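Local coordinates for uncharacterized protein Rv2277c (Mycobacterium tuberculosis, PDB 5VUG), which is uncharacterised but carries a glycerophosphodiester phosphodiesterase domain of TIM-barrel type and probably hydrolyses phosphoric diesters, at residues A[97-101]-A[102-106]. Residues are numbered along the deposited sequence; the frame is centred on the assembly and turned at random.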
loop_
_atom_site.group_PDB
_atom_site.type_symbol
_atom_site.label_atom_id
_atom_site.label_comp_id
_atom_site.label_asym_id
_atom_site.label_seq_id
_atom_site.Cartn_x
_atom_site.Cartn_y
_atom_site.Cartn_z
ATOM N N HIS A 97 -11.665 -30.045 26.297
ATOM C CA HIS A 97 -10.880 -28.922 26.802
ATOM C C HIS A 97 -10.031 -29.440 27.956
ATOM O O HIS A 97 -10.472 -29.448 29.117
ATOM C CB HIS A 97 -11.795 -27.774 27.223
ATOM C CG HIS A 97 -12.614 -27.218 26.100
ATOM N ND1 HIS A 97 -13.920 -27.600 25.868
ATOM C CD2 HIS A 97 -12.311 -26.320 25.132
ATOM C CE1 HIS A 97 -14.387 -26.954 24.813
ATOM N NE2 HIS A 97 -13.431 -26.170 24.349
ATOM N N PRO A 98 -8.804 -29.887 27.682
ATOM C CA PRO A 98 -8.046 -30.630 28.704
ATOM C C PRO A 98 -7.688 -29.827 29.941
ATOM O O PRO A 98 -7.354 -30.429 30.969
ATOM C CB PRO A 98 -6.799 -31.108 27.947
ATOM C CG PRO A 98 -6.665 -30.159 26.791
ATOM C CD PRO A 98 -8.077 -29.792 26.403
ATOM N N TYR A 99 -7.738 -28.498 29.892
ATOM C CA TYR A 99 -7.383 -27.701 31.059
ATOM C C TYR A 99 -8.586 -27.218 31.862
ATOM O O TYR A 99 -8.403 -26.511 32.857
ATOM C CB TYR A 99 -6.430 -26.554 30.683
ATOM C CG TYR A 99 -5.106 -27.078 30.180
ATOM C CD1 TYR A 99 -4.118 -27.472 31.067
ATOM C CD2 TYR A 99 -4.856 -27.216 28.814
ATOM C CE1 TYR A 99 -2.907 -27.978 30.613
ATOM C CE2 TYR A 99 -3.651 -27.717 28.354
ATOM C CZ TYR A 99 -2.677 -28.094 29.257
ATOM O OH TYR A 99 -1.471 -28.604 28.811
ATOM N N ARG A 100 -9.808 -27.596 31.478
ATOM C CA ARG A 100 -10.944 -27.328 32.357
ATOM C C ARG A 100 -10.841 -28.111 33.655
ATOM O O ARG A 100 -11.374 -27.678 34.682
ATOM C CB ARG A 100 -12.258 -27.659 31.661
ATOM C CG ARG A 100 -12.568 -26.686 30.580
ATOM C CD ARG A 100 -14.036 -26.611 30.256
ATOM N NE ARG A 100 -14.182 -25.665 29.164
ATOM C CZ ARG A 100 -15.260 -25.516 28.415
ATOM N NH1 ARG A 100 -16.345 -26.262 28.625
ATOM N NH2 ARG A 100 -15.242 -24.611 27.450
ATOM N N GLN A 101 -10.163 -29.255 33.631
ATOM C CA GLN A 101 -9.984 -30.066 34.824
ATOM C C GLN A 101 -8.611 -29.898 35.458
ATOM O O GLN A 101 -8.376 -30.445 36.541
ATOM C CB GLN A 101 -10.236 -31.545 34.505
ATOM C CG GLN A 101 -11.135 -31.784 33.292
ATOM C CD GLN A 101 -12.513 -31.150 33.422
ATOM O OE1 GLN A 101 -12.977 -30.851 34.525
ATOM N NE2 GLN A 101 -13.171 -30.938 32.288
ATOM N N ARG A 102 -7.698 -29.156 34.811
ATOM C CA ARG A 102 -6.362 -28.878 35.345
ATOM C C ARG A 102 -6.108 -27.397 35.065
ATOM O O ARG A 102 -5.442 -27.042 34.092
ATOM C CB ARG A 102 -5.291 -29.767 34.705
ATOM C CG ARG A 102 -3.879 -29.579 35.285
ATOM C CD ARG A 102 -2.954 -28.793 34.346
ATOM N NE ARG A 102 -1.610 -28.606 34.898
ATOM C CZ ARG A 102 -1.151 -27.460 35.397
ATOM N NH1 ARG A 102 -1.919 -26.379 35.416
ATOM N NH2 ARG A 102 0.087 -27.395 35.875
ATOM N N ALA A 103 -6.641 -26.540 35.935
ATOM C CA ALA A 103 -6.700 -25.112 35.644
ATOM C C ALA A 103 -5.311 -24.504 35.485
ATOM O O ALA A 103 -4.369 -24.845 36.211
ATOM C CB ALA A 103 -7.457 -24.374 36.745
ATOM N N THR A 104 -5.194 -23.605 34.505
ATOM C CA THR A 104 -4.038 -22.730 34.340
ATOM C C THR A 104 -4.530 -21.306 34.582
ATOM O O THR A 104 -5.114 -20.689 33.675
ATOM C CB THR A 104 -3.459 -22.868 32.926
ATOM O OG1 THR A 104 -4.493 -22.650 31.955
ATOM C CG2 THR A 104 -2.867 -24.259 32.705
ATOM N N PRO A 105 -4.350 -20.749 35.780
ATOM C CA PRO A 105 -4.977 -19.461 36.101
ATOM C C PRO A 105 -4.299 -18.295 35.399
ATOM O O PRO A 105 -3.175 -18.390 34.908
ATOM C CB PRO A 105 -4.805 -19.346 37.620
ATOM C CG PRO A 105 -3.665 -20.236 37.952
ATOM C CD PRO A 105 -3.672 -21.349 36.939
ATOM N N ILE A 106 -4.998 -17.164 35.381
ATOM C CA ILE A 106 -4.364 -15.908 34.964
ATOM C C ILE A 106 -3.232 -15.580 35.929
ATOM O O ILE A 106 -3.475 -15.464 37.139
ATOM C CB ILE A 106 -5.368 -14.746 34.929
ATOM C CG1 ILE A 106 -6.447 -14.975 33.866
ATOM C CG2 ILE A 106 -4.634 -13.412 34.719
ATOM C CD1 ILE A 106 -7.547 -13.913 33.892
HETATM O O HOH W 1 -7.794 -27.716 38.368
#
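Tyr99, the third residue of a type I beta turn from His97 to Arg100, meets Arg102 and Thr104, which follow the turn. The turn is closed at His97, whose O accepts from Arg100 N at 3.1 Å.

The Tyr99 and Arg102 side chains extend alongside each other in the same direction. Ring and guanidinium planes stand 67° apart, and it is the aliphatic part of the arginine that touches, Arg102 CD lying 3.7 Å from Tyr99 CD1. With chi1 at -177° the Arg102 chain leaves on the side away from its own N, and a kink at chi2 lays CD along the ring. Arg102 O sits at the ring edge, near its plane, 3.3 Å from Tyr99 CD1. Thr104 CG2 reaches the same ring carbon obliquely at 3.8 Å. Phe89 and Phe23 also meet the tyrosine, and Leu29 of helix 28-36 touches Tyr99, Arg102 and Thr104 alike.

The contact lies in the loop between helices 77-80 and 109-114 of a TIM-barrel fold, near the surface, with Thr104 buried.

Tyr99 O accepts a weak bond from Arg102 N at 3.4 Å, bent to 139°. Ala103 CA adds a CA-H...O contact to it. Asn84 bonds to the same oxygen through ND2 and accepts from Thr104 N through OD1.

Arg100 lays its guanidinium over the His97 ring, while its NE and NH2 are held by Trp87 O and Asn88 OD1.

Gln101 takes part through its backbone. A water accepts from Ala103 N at 2.9 Å and donates weakly to Gln101 O.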